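Local coordinates for probable hydrolase (Pseudomonas aeruginosa, PDB 7AL6), which is of unknown function but has the alpha/beta hydrolase fold and probably acts as a hydrolase, perhaps a lipolytic one, at residues A135-A138 with P139-L142; D202-L205 with T206-S209; M41-S44 with R45-P48; G262-L265 with H266-D269; P243-R246 with A247-T251. All blocks are in the same frame, centred on the assembly; numbering follows the deposited sequence.

Contact 1 (A135-A138 with P139-L142); sequences ADKA and PQKL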
loop_
_atom_site.group_PDB
_atom_site.type_symbol
_atom_site.label_atom_id
_atom_site.label_comp_id
_atom_site.label_asym_id
_atom_site.label_seq_id
_atom_site.Cartn_x
_atom_site.Cartn_y
_atom_site.Cartn_z
ATOM N N ALA A 135 14.510 -31.346 -7.299
ATOM C CA ALA A 135 14.330 -31.313 -5.854
ATOM C C ALA A 135 15.647 -31.400 -5.100
ATOM O O ALA A 135 15.720 -30.954 -3.949
ATOM C CB ALA A 135 13.415 -32.453 -5.406
ATOM N N ASP A 136 16.690 -31.962 -5.714
ATOM C CA ASP A 136 17.923 -32.197 -4.971
ATOM C C ASP A 136 18.674 -30.894 -4.712
ATOM O O ASP A 136 19.403 -30.797 -3.721
ATOM C CB ASP A 136 18.796 -33.233 -5.707
ATOM C CG ASP A 136 19.355 -32.731 -7.017
ATOM O OD1 ASP A 136 18.761 -31.830 -7.639
ATOM O OD2 ASP A 136 20.414 -33.242 -7.436
ATOM N N LYS A 137 18.499 -29.882 -5.563
ATOM C CA LYS A 137 19.034 -28.551 -5.301
ATOM C C LYS A 137 18.031 -27.617 -4.609
ATOM O O LYS A 137 18.362 -26.462 -4.344
ATOM C CB LYS A 137 19.502 -27.907 -6.604
ATOM C CG LYS A 137 20.565 -28.694 -7.359
ATOM C CD LYS A 137 21.719 -29.105 -6.451
ATOM C CE LYS A 137 22.883 -29.714 -7.245
ATOM N NZ LYS A 137 23.730 -30.612 -6.391
ATOM N N ALA A 138 16.839 -28.087 -4.269
ATOM C CA ALA A 138 15.798 -27.140 -3.869
ATOM C C ALA A 138 16.136 -26.437 -2.564
ATOM O O ALA A 138 16.012 -25.198 -2.508
ATOM C CB ALA A 138 14.447 -27.848 -3.800
ATOM N N PRO A 139 16.566 -27.134 -1.496
ATOM C CA PRO A 139 16.942 -26.417 -0.257
ATOM C C PRO A 139 18.023 -25.382 -0.476
ATOM O O PRO A 139 17.994 -24.297 0.123
ATOM C CB PRO A 139 17.413 -27.544 0.676
ATOM C CG PRO A 139 16.693 -28.788 0.156
ATOM C CD PRO A 139 16.640 -28.603 -1.338
ATOM N N GLN A 140 18.994 -25.706 -1.324
ATOM C CA GLN A 140 20.046 -24.763 -1.644
ATOM C C GLN A 140 19.465 -23.541 -2.329
ATOM O O GLN A 140 19.784 -22.399 -1.973
ATOM C CB GLN A 140 21.069 -25.446 -2.541
ATOM C CG GLN A 140 22.053 -24.527 -3.189
ATOM C CD GLN A 140 23.111 -25.273 -3.976
ATOM O OE1 GLN A 140 23.279 -26.490 -3.827
ATOM N NE2 GLN A 140 23.833 -24.543 -4.821
ATOM N N LYS A 141 18.608 -23.770 -3.324
ATOM C CA LYS A 141 18.018 -22.665 -4.071
ATOM C C LYS A 141 17.149 -21.798 -3.172
ATOM O O LYS A 141 17.161 -20.576 -3.293
ATOM C CB LYS A 141 17.199 -23.200 -5.238
ATOM C CG LYS A 141 18.031 -23.837 -6.351
ATOM C CD LYS A 141 18.901 -22.828 -7.106
ATOM C CE LYS A 141 20.237 -23.481 -7.535
ATOM N NZ LYS A 141 21.357 -22.503 -7.760
ATOM N N LEU A 142 16.416 -22.406 -2.239
ATOM C CA LEU A 142 15.618 -21.594 -1.331
ATOM C C LEU A 142 16.517 -20.756 -0.438
ATOM O O LEU A 142 16.230 -19.585 -0.181
ATOM C CB LEU A 142 14.686 -22.465 -0.492
ATOM C CG LEU A 142 13.904 -21.698 0.580
ATOM C CD1 LEU A 142 12.985 -20.585 0.020
ATOM C CD2 LEU A 142 13.061 -22.615 1.419
HETATM O O HOH W 1 20.003 -28.502 -1.877
#

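Contact 2 (D202-L205 with T206-S209); sequences DARL and TLPS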
loop_
_atom_site.group_PDB
_atom_site.type_symbol
_atom_site.label_atom_id
_atom_site.label_comp_id
_atom_site.label_asym_id
_atom_site.label_seq_id
_atom_site.Cartn_x
_atom_site.Cartn_y
_atom_site.Cartn_z
ATOM N N ASP A 202 11.671 -2.910 -11.400
ATOM C CA ASP A 202 11.535 -3.254 -9.995
ATOM C C ASP A 202 12.727 -4.132 -9.656
ATOM O O ASP A 202 12.999 -5.119 -10.355
ATOM C CB ASP A 202 10.207 -3.948 -9.753
ATOM C CG ASP A 202 9.824 -4.016 -8.302
ATOM O OD1 ASP A 202 10.675 -4.367 -7.426
ATOM O OD2 ASP A 202 8.614 -3.776 -8.044
ATOM N N ALA A 203 13.482 -3.725 -8.640
ATOM C CA ALA A 203 14.641 -4.506 -8.242
ATOM C C ALA A 203 14.260 -5.926 -7.849
ATOM O O ALA A 203 15.097 -6.823 -7.918
ATOM C CB ALA A 203 15.354 -3.817 -7.083
ATOM N N ARG A 204 13.017 -6.160 -7.435
ATOM C CA ARG A 204 12.625 -7.520 -7.104
ATOM C C ARG A 204 12.701 -8.432 -8.322
ATOM O O ARG A 204 12.762 -9.654 -8.159
ATOM C CB ARG A 204 11.208 -7.539 -6.517
ATOM C CG ARG A 204 11.111 -6.903 -5.122
ATOM C CD ARG A 204 9.661 -6.900 -4.671
ATOM N NE ARG A 204 8.968 -5.734 -5.201
ATOM C CZ ARG A 204 7.722 -5.402 -4.904
ATOM N NH1 ARG A 204 7.000 -6.162 -4.085
ATOM N NH2 ARG A 204 7.195 -4.312 -5.443
ATOM N N LEU A 205 12.654 -7.864 -9.531
ATOM C CA LEU A 205 12.709 -8.666 -10.735
ATOM C C LEU A 205 14.031 -9.415 -10.852
ATOM O O LEU A 205 14.124 -10.330 -11.674
ATOM C CB LEU A 205 12.524 -7.785 -11.978
ATOM C CG LEU A 205 11.080 -7.296 -12.144
ATOM C CD1 LEU A 205 10.931 -6.237 -13.171
ATOM C CD2 LEU A 205 10.157 -8.471 -12.485
ATOM N N THR A 206 15.065 -9.016 -10.087
ATOM C CA THR A 206 16.362 -9.699 -10.104
ATOM C C THR A 206 16.429 -10.871 -9.135
ATOM O O THR A 206 17.426 -11.591 -9.136
ATOM C CB THR A 206 17.532 -8.735 -9.753
ATOM O OG1 THR A 206 17.462 -8.311 -8.371
ATOM C CG2 THR A 206 17.506 -7.541 -10.612
ATOM N N LEU A 207 15.436 -11.036 -8.266
ATOM C CA LEU A 207 15.518 -12.063 -7.250
ATOM C C LEU A 207 15.420 -13.433 -7.914
ATOM O O LEU A 207 14.753 -13.588 -8.939
ATOM C CB LEU A 207 14.399 -11.919 -6.242
ATOM C CG LEU A 207 14.482 -10.699 -5.313
ATOM C CD1 LEU A 207 13.110 -10.488 -4.651
ATOM C CD2 LEU A 207 15.563 -10.866 -4.257
ATOM N N PRO A 208 16.082 -14.438 -7.363
ATOM C CA PRO A 208 15.868 -15.806 -7.858
ATOM C C PRO A 208 14.607 -16.397 -7.256
ATOM O O PRO A 208 14.193 -16.032 -6.162
ATOM C CB PRO A 208 17.120 -16.554 -7.394
ATOM C CG PRO A 208 17.560 -15.850 -6.157
ATOM C CD PRO A 208 17.113 -14.372 -6.321
ATOM N N SER A 209 13.985 -17.311 -7.994
ATOM C CA SER A 209 12.769 -17.924 -7.499
ATOM C C SER A 209 13.066 -18.734 -6.240
ATOM O O SER A 209 14.136 -19.346 -6.121
ATOM C CB SER A 209 12.135 -18.822 -8.564
ATOM O OG SER A 209 10.973 -19.430 -8.011
#

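Contact 3 (M41-S44 with R45-P48); sequences MSFS and RLAP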
loop_
_atom_site.group_PDB
_atom_site.type_symbol
_atom_site.label_atom_id
_atom_site.label_comp_id
_atom_site.label_asym_id
_atom_site.label_seq_id
_atom_site.Cartn_x
_atom_site.Cartn_y
_atom_site.Cartn_z
ATOM N N MET A 41 5.777 -2.244 -26.119
ATOM C CA MET A 41 6.345 -1.862 -27.409
ATOM C C MET A 41 7.055 -3.024 -28.105
ATOM O O MET A 41 7.349 -2.926 -29.295
ATOM C CB MET A 41 7.347 -0.716 -27.243
ATOM C CG MET A 41 6.735 0.649 -26.865
ATOM S SD MET A 41 5.693 1.304 -28.173
ATOM C CE MET A 41 6.923 1.967 -29.307
ATOM N N SER A 42 7.145 -4.152 -27.439
ATOM C CA SER A 42 7.717 -5.368 -28.034
ATOM C C SER A 42 6.823 -5.707 -29.240
ATOM O O SER A 42 7.325 -6.172 -30.172
ATOM C CB SER A 42 7.805 -6.464 -27.032
ATOM O OG SER A 42 8.406 -7.605 -27.566
ATOM N N PHE A 43 5.536 -5.372 -29.206
ATOM C CA PHE A 43 4.549 -5.676 -30.266
ATOM C C PHE A 43 4.260 -4.482 -31.183
ATOM O O PHE A 43 3.347 -4.572 -31.965
ATOM C CB PHE A 43 3.290 -6.247 -29.616
ATOM C CG PHE A 43 3.545 -7.498 -28.820
ATOM C CD1 PHE A 43 3.672 -8.717 -29.446
ATOM C CD2 PHE A 43 3.716 -7.452 -27.453
ATOM C CE1 PHE A 43 3.932 -9.861 -28.718
ATOM C CE2 PHE A 43 3.977 -8.599 -26.727
ATOM C CZ PHE A 43 4.093 -9.802 -27.363
ATOM N N SER A 44 5.051 -3.424 -31.131
ATOM C CA SER A 44 4.810 -2.175 -31.899
ATOM C C SER A 44 4.828 -2.440 -33.408
ATOM O O SER A 44 4.088 -1.811 -34.094
ATOM C CB SER A 44 5.732 -1.057 -31.507
ATOM O OG SER A 44 7.082 -1.400 -31.655
ATOM N N ARG A 45 5.665 -3.336 -33.894
ATOM C CA ARG A 45 5.729 -3.648 -35.339
ATOM C C ARG A 45 4.709 -4.737 -35.713
ATOM O O ARG A 45 4.128 -4.659 -36.760
ATOM C CB ARG A 45 7.121 -4.138 -35.721
ATOM C CG ARG A 45 8.250 -3.151 -35.513
ATOM C CD ARG A 45 9.411 -3.622 -36.345
ATOM N NE ARG A 45 10.687 -3.108 -35.939
ATOM C CZ ARG A 45 11.345 -2.178 -36.589
ATOM N NH1 ARG A 45 10.833 -1.654 -37.679
ATOM N NH2 ARG A 45 12.506 -1.770 -36.146
ATOM N N LEU A 46 4.599 -5.772 -34.897
ATOM C CA LEU A 46 3.754 -6.957 -35.164
ATOM C C LEU A 46 2.251 -6.723 -35.051
ATOM O O LEU A 46 1.578 -7.009 -35.989
ATOM C CB LEU A 46 4.177 -8.044 -34.185
ATOM C CG LEU A 46 3.412 -9.346 -34.307
ATOM C CD1 LEU A 46 3.330 -9.766 -35.752
ATOM C CD2 LEU A 46 4.044 -10.417 -33.453
ATOM N N ALA A 47 1.777 -6.100 -33.982
ATOM C CA ALA A 47 0.335 -5.990 -33.695
ATOM C C ALA A 47 -0.378 -5.245 -34.816
ATOM O O ALA A 47 -1.419 -5.693 -35.214
ATOM C CB ALA A 47 0.085 -5.345 -32.363
ATOM N N PRO A 48 0.115 -4.132 -35.376
ATOM C CA PRO A 48 -0.604 -3.436 -36.424
ATOM C C PRO A 48 -0.815 -4.281 -37.685
ATOM O O PRO A 48 -1.683 -3.983 -38.398
ATOM C CB PRO A 48 0.278 -2.231 -36.745
ATOM C CG PRO A 48 1.094 -2.047 -35.525
ATOM C CD PRO A 48 1.330 -3.445 -35.011
HETATM O O HOH W 2 6.950 -5.916 -32.884
#

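Contact 4 (G262-L265 with H266-D269); sequences GHHL and HLDD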
loop_
_atom_site.group_PDB
_atom_site.type_symbol
_atom_site.label_atom_id
_atom_site.label_comp_id
_atom_site.label_asym_id
_atom_site.label_seq_id
_atom_site.Cartn_x
_atom_site.Cartn_y
_atom_site.Cartn_z
ATOM N N GLY A 262 17.160 -12.896 -34.702
ATOM C CA GLY A 262 17.443 -13.109 -33.296
ATOM C C GLY A 262 16.193 -13.360 -32.451
ATOM O O GLY A 262 15.075 -13.476 -32.942
ATOM N N HIS A 263 16.412 -13.407 -31.133
ATOM C CA HIS A 263 15.346 -13.655 -30.178
ATOM C C HIS A 263 14.205 -12.633 -30.260
ATOM O O HIS A 263 13.034 -12.975 -30.011
ATOM C CB HIS A 263 15.969 -13.643 -28.815
ATOM C CG HIS A 263 15.028 -13.947 -27.709
ATOM N ND1 HIS A 263 14.275 -15.097 -27.673
ATOM C CD2 HIS A 263 14.737 -13.264 -26.581
ATOM C CE1 HIS A 263 13.576 -15.124 -26.554
ATOM N NE2 HIS A 263 13.832 -14.019 -25.878
ATOM N N HIS A 264 14.510 -11.403 -30.654
ATOM C CA HIS A 264 13.514 -10.353 -30.853
ATOM C C HIS A 264 13.180 -10.161 -32.310
ATOM O O HIS A 264 12.907 -9.038 -32.734
ATOM C CB HIS A 264 14.003 -9.043 -30.244
ATOM C CG HIS A 264 13.882 -8.993 -28.755
ATOM N ND1 HIS A 264 14.750 -9.652 -27.913
ATOM C CD2 HIS A 264 12.970 -8.377 -27.955
ATOM C CE1 HIS A 264 14.395 -9.433 -26.656
ATOM N NE2 HIS A 264 13.311 -8.669 -26.658
ATOM N N LEU A 265 13.121 -11.251 -33.098
ATOM C CA LEU A 265 12.994 -11.097 -34.546
ATOM C C LEU A 265 11.769 -10.294 -34.948
ATOM O O LEU A 265 11.766 -9.656 -36.012
ATOM C CB LEU A 265 12.979 -12.466 -35.236
ATOM C CG LEU A 265 11.694 -13.275 -35.174
ATOM C CD1 LEU A 265 11.832 -14.479 -36.142
ATOM C CD2 LEU A 265 11.385 -13.766 -33.762
ATOM N N HIS A 266 10.694 -10.373 -34.178
ATOM C CA HIS A 266 9.410 -9.674 -34.433
ATOM C C HIS A 266 9.557 -8.162 -34.247
ATOM O O HIS A 266 8.735 -7.466 -34.743
ATOM C CB HIS A 266 8.295 -10.227 -33.546
ATOM C CG HIS A 266 8.483 -9.897 -32.117
ATOM N ND1 HIS A 266 9.515 -10.365 -31.406
ATOM C CD2 HIS A 266 7.786 -9.123 -31.283
ATOM C CE1 HIS A 266 9.440 -9.914 -30.185
ATOM N NE2 HIS A 266 8.399 -9.165 -30.088
ATOM N N LEU A 267 10.515 -7.715 -33.452
ATOM C CA LEU A 267 10.739 -6.275 -33.175
ATOM C C LEU A 267 11.995 -5.700 -33.844
ATOM O O LEU A 267 11.982 -4.524 -34.134
ATOM C CB LEU A 267 10.841 -6.114 -31.665
ATOM C CG LEU A 267 11.107 -4.702 -31.172
ATOM C CD1 LEU A 267 9.892 -3.840 -31.369
ATOM C CD2 LEU A 267 11.538 -4.717 -29.732
ATOM N N ASP A 268 12.984 -6.523 -34.172
ATOM C CA ASP A 268 14.292 -6.057 -34.680
ATOM C C ASP A 268 14.122 -5.253 -35.960
ATOM O O ASP A 268 14.717 -4.229 -36.055
ATOM C CB ASP A 268 15.244 -7.217 -34.926
ATOM C CG ASP A 268 15.885 -7.688 -33.655
ATOM O OD1 ASP A 268 16.017 -6.883 -32.778
ATOM O OD2 ASP A 268 16.180 -8.842 -33.557
ATOM N N ASP A 269 13.275 -5.680 -36.872
ATOM C CA ASP A 269 13.156 -4.982 -38.136
ATOM C C ASP A 269 11.820 -5.315 -38.767
ATOM O O ASP A 269 11.086 -6.194 -38.310
ATOM C CB ASP A 269 14.307 -5.339 -39.096
ATOM C CG ASP A 269 14.471 -6.839 -39.277
ATOM O OD1 ASP A 269 13.450 -7.551 -39.460
ATOM O OD2 ASP A 269 15.620 -7.302 -39.192
HETATM O O HOH W 3 16.281 -10.278 -35.911
HETATM O O HOH W 4 16.889 -10.291 -31.604
HETATM O O HOH W 5 14.335 -9.758 -37.534
#

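Contact 5 (P243-R246 with A247-T251); sequences PRMR and ALLET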
loop_
_atom_site.group_PDB
_atom_site.type_symbol
_atom_site.label_atom_id
_atom_site.label_comp_id
_atom_site.label_asym_id
_atom_site.label_seq_id
_atom_site.Cartn_x
_atom_site.Cartn_y
_atom_site.Cartn_z
ATOM N N PRO A 243 19.917 -26.558 -28.208
ATOM C CA PRO A 243 19.538 -27.524 -29.233
ATOM C C PRO A 243 18.852 -28.772 -28.670
ATOM O O PRO A 243 18.458 -29.591 -29.430
ATOM C CB PRO A 243 20.856 -27.902 -29.910
ATOM C CG PRO A 243 21.881 -27.645 -28.845
ATOM C CD PRO A 243 21.361 -26.442 -28.095
ATOM N N ARG A 244 18.796 -28.921 -27.349
ATOM C CA ARG A 244 18.055 -30.014 -26.663
ATOM C C ARG A 244 16.541 -29.834 -26.883
ATOM O O ARG A 244 15.814 -30.821 -26.892
ATOM C CB ARG A 244 18.444 -30.062 -25.187
ATOM C CG ARG A 244 19.438 -31.169 -24.871
ATOM C CD ARG A 244 19.668 -31.401 -23.387
ATOM N NE ARG A 244 18.454 -31.664 -22.627
ATOM C CZ ARG A 244 18.283 -31.322 -21.355
ATOM N NH1 ARG A 244 17.146 -31.590 -20.739
ATOM N NH2 ARG A 244 19.258 -30.729 -20.698
ATOM N N MET A 245 16.089 -28.597 -27.048
ATOM C CA MET A 245 14.687 -28.211 -27.292
ATOM C C MET A 245 14.163 -28.883 -28.560
ATOM O O MET A 245 13.000 -29.239 -28.577
ATOM C CB MET A 245 14.611 -26.700 -27.508
ATOM C CG MET A 245 14.476 -25.904 -26.237
ATOM S SD MET A 245 12.959 -26.228 -25.356
ATOM C CE MET A 245 11.840 -26.377 -26.735
ATOM N N ARG A 246 14.996 -29.037 -29.586
ATOM C CA ARG A 246 14.557 -29.520 -30.915
ATOM C C ARG A 246 13.877 -30.877 -30.776
ATOM O O ARG A 246 12.855 -31.067 -31.389
ATOM C CB ARG A 246 15.788 -29.554 -31.817
ATOM C CG ARG A 246 15.567 -30.160 -33.189
ATOM C CD ARG A 246 16.712 -29.778 -34.097
ATOM N NE ARG A 246 16.164 -29.167 -35.284
ATOM C CZ ARG A 246 16.243 -27.882 -35.588
ATOM N NH1 ARG A 246 15.682 -27.453 -36.700
ATOM N NH2 ARG A 246 16.889 -27.036 -34.809
ATOM N N ALA A 247 14.396 -31.763 -29.947
ATOM C CA ALA A 247 13.787 -33.076 -29.745
ATOM C C ALA A 247 12.490 -32.977 -28.950
ATOM O O ALA A 247 11.541 -33.727 -29.198
ATOM C CB ALA A 247 14.763 -34.004 -29.025
ATOM N N LEU A 248 12.420 -32.072 -27.977
ATOM C CA LEU A 248 11.143 -31.883 -27.301
ATOM C C LEU A 248 10.078 -31.418 -28.288
ATOM O O LEU A 248 8.971 -31.978 -28.338
ATOM C CB LEU A 248 11.279 -30.883 -26.161
ATOM C CG LEU A 248 9.949 -30.498 -25.529
ATOM C CD1 LEU A 248 9.238 -31.699 -24.901
ATOM C CD2 LEU A 248 10.223 -29.335 -24.513
ATOM N N LEU A 249 10.401 -30.423 -29.105
ATOM C CA LEU A 249 9.428 -29.792 -30.029
ATOM C C LEU A 249 8.845 -30.855 -30.948
ATOM O O LEU A 249 7.669 -30.795 -31.216
ATOM C CB LEU A 249 10.078 -28.666 -30.828
ATOM C CG LEU A 249 10.417 -27.396 -30.056
ATOM C CD1 LEU A 249 10.942 -26.337 -30.986
ATOM C CD2 LEU A 249 9.238 -26.855 -29.288
ATOM N N GLU A 250 9.640 -31.848 -31.335
ATOM C CA GLU A 250 9.251 -32.964 -32.232
ATOM C C GLU A 250 8.165 -33.841 -31.577
ATOM O O GLU A 250 7.448 -34.473 -32.317
ATOM C CB GLU A 250 10.516 -33.683 -32.723
ATOM C CG GLU A 250 11.364 -32.794 -33.632
ATOM C CD GLU A 250 12.762 -33.236 -34.056
ATOM O OE1 GLU A 250 13.289 -34.238 -33.539
ATOM O OE2 GLU A 250 13.330 -32.557 -34.909
ATOM N N THR A 251 8.046 -33.888 -30.250
ATOM C CA THR A 251 7.008 -34.643 -29.511
ATOM C C THR A 251 5.775 -33.780 -29.195
ATOM O O THR A 251 4.967 -34.240 -28.427
ATOM C CB THR A 251 7.557 -35.243 -28.211
ATOM O OG1 THR A 251 7.748 -34.244 -27.221
ATOM C CG2 THR A 251 8.869 -35.951 -28.412
#

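Contact 1 (A135-A138 with P139-L142)
Lys137 and Ala138 hand their carbonyl oxygens to Lys141 and Leu142 in the opening turn of the alpha-helix that spans 138-150. Lys141 N reaches Lys137 O at 2.9 Å. The next bond, from Leu142 N to Ala138 O, is 2.8 Å long, and both meet the acceptor almost head-on in the regular i to i+4 spacing. Pro139 fits here because the first turn of a helix does not require its missing N-H. Ala135 O, which such a donor would have met, lies 3.6 Å from Pro139 CD and accepts from Ala138 N instead. A water extends the backbone network by donating to Asp136 O at 3.0 Å and accepting from Gln140 N. On the exposed flank, the side chains of Lys137 and Gln140 lie alongside each other and point the same way, with Lys137 CD 4.0 Å from Gln140 OE1. Gln140 reaches that place because its CG stands opposite the backbone N (chi1 168°) and the chain then runs on extended. The helix follows strand 119-125, where alpha/beta hydrolases commonly insert their cap. A second subunit covers its buried flank: His217 of that subunit packs on Ala138, and its Phe221 on Leu142. Lys141 bends outward to a salt bridge between its NZ and Glu144, while its CG stays 3.3 Å from Lys137 O.

Contact 2 (D202-L205 with T206-S209)
A short 3-10 turn in the loop before helix 215-223 is closed by Thr206, which sends two hydrogen bonds to Ala203 O. Its backbone N approaches at 3.1 Å from well above the carbonyl plane. Its hydroxyl OG1 donates to the same oxygen at 2.8 Å and arrives nearly in line with the C=O bond. A chi1 of 68° makes this double grip possible, placing OG1 between the backbone N and the carbonyl carbon of Thr206. One residue later, Leu207 N repeats the i to i+3 bond to Arg204 O at 3.0 Å, again from above the plane. The leucine then turns its CD1 back to within 4.0 Å of Arg204 CB, so that the end of the leucine lies obliquely across the root of the arginine. An Asx turn starts the segment: Asp202 OD1 accepts from Arg204 N at 2.9 Å. The same oxygen takes Arg204 NE from the same face of the carboxylate, with the acceptor lying in the guanidinium plane. Arg204 NE and NH2 together grip the carboxylate side-on in a salt bridge, and Asp202 OD2 receives NH2 at 3.0 Å on its syn lone pair. Arg204 also donates to the carbonyls of Arg69 and Ala70, while Asp202 OD2 is bonded to Tyr75 OH, so the ion pair joins two loops. Leu207 itself packs on Ala148 and Gln149 of helix 138-150.

Contact 3 (M41-S44 with R45-P48)
Phe43 and Ala47 form the closely packed part of this local contact. Ala47 N donates to Phe43 O at 3.0 Å in a nearly straight bond, the donor tilted modestly from the carbonyl plane. Next to this bond the two side chains meet at their roots, Phe43 CB lying 4.3 Å from Ala47 CB. Leu46 adds its CD2 at the edge of the phenyl ring, near the ring plane and 4.4 Å from Phe43 CD1, and Leu99 of strand 96-101 also touches the ring. The other side is looser, held by a water and by hydrogen bonds rather than by side-chain packing. The water bridges Ser42 O, to which it donates at 2.7 Å, and Leu46 N. At the exposed end, Pro48 brings its CG to 3.3 Å from Ser44 O. Ser44 turns its hydroxyl back along the chain: with chi1 at 58°, OG donates in the carbonyl plane to Met41 O at 2.8 Å, an oxygen that also accepts from Ser44 N. Arg45 leads away as an extended arm whose guanidinium group pairs with Glu180 and Glu270 and donates through NE to Leu267 O. From Arg45 to Pro48 the chain coils like a helix but lacks a helix's regular bonds. In the alpha/beta hydrolase fold the connection that follows strand 28-33, to which this loop belongs, commonly contributes to the oxyanion hole.

Contact 4 (G262-L265 with H266-D269)
The histidine loop of a probable Ser-His-Asp triad turns sharply at His264, whose carbonyl oxygen collects both Leu267 N and Asp268 N. The first bond, Leu267 N to His264 O, is 2.8 Å and comes from above the carbonyl plane. The second, from Asp268 N, measures 2.9 Å and runs nearly in line with the C=O, so one oxygen serves two donors in the short, weakly bonded helical turn that follows. A type I beta turn from Gly262 to Leu265 precedes it and presents His263 toward Ser102 and Asp126, to both of which its ring is hydrogen-bonded. Asp268 folds its carboxylate back over the turn, with OD1 3.9 Å from His264 CB. Its OD2 receives two waters: one also accepts from Gly262 N at 3.0 Å, the other from His264 N at 2.8 Å. The aspartate thus reaches two amide nitrogens of the turn through water rather than directly. A chi1 of 69° turns the His266 ring back along the chain, its ND1 3.8 Å from His264 C. One face of that ring is covered by Leu267 CB, over the ring centre and 4.2 Å above its plane. The polar ends of the histidines point elsewhere, His264 NE2 to Asp38 and His266 NE2 to Ser42, while Asp269 N-caps the following helix through Gly272. His266 ND1 is buried without a partner, which would probably disfavour a charged ring at that position, whereas the waters on Asp268 OD2 would be expected to help it carry a negative charge.

Contact 5 (P243-R246 with A247-T251)
Met245 lays its terminal methyl obliquely across Leu249 on one flank of the short alpha-helix 245-250, while Arg246 and Glu250 cross on another. The methionine points away at its root but returns through bends at chi2 and chi3, the latter -39°, which carry CE to 3.7 Å from Leu249 CD2. The same methyl lies 4.0 Å from Leu248 CD2, so it sits against both leucines. Leu128 touches all three residues from a neighbouring loop, and Leu219 of helix 215-223 adds to Leu248, packing this side of the helix against that loop and helix 215-223. Beneath the side chains, Leu249 N donates to Met245 O at 2.9 Å in a nearly straight i to i+4 bond. The charged pair is less closely joined. Its guanidinium and carboxylate planes stand 83° apart, and Arg246 NE remains 4.4 Å from Glu250 OE2, too far for a salt bridge. Glu250 instead leans its aliphatic part on the backbone, CG lying 3.2 Å from Arg246 O. At the end of the helix, Leu248 O accepts twice from Thr251: from its backbone N, and from OG1, which meets a carbonyl lone pair in plane at 2.8 Å.

How the contacts relate
All five contacts are turns closed over three or four residues, yet their chemistry follows their place in the fold. Contact 3 is buried and contact 4 partly so; their centres are about 11 Å apart and they touch. There, histidines, bridging waters and bonds between loops surround the probable active site. Contacts 1 and 5 are peripheral helix turns that pair a greasy flank with exposed charged chains, but contact 1 buries its flank against a second subunit and contact 5 within its own chain. Contact 2 is intermediate: its ion pair joins loops, and its leucine rests on the same helix 138-150 that contact 1 begins, with nearest atoms about 4 Å apart.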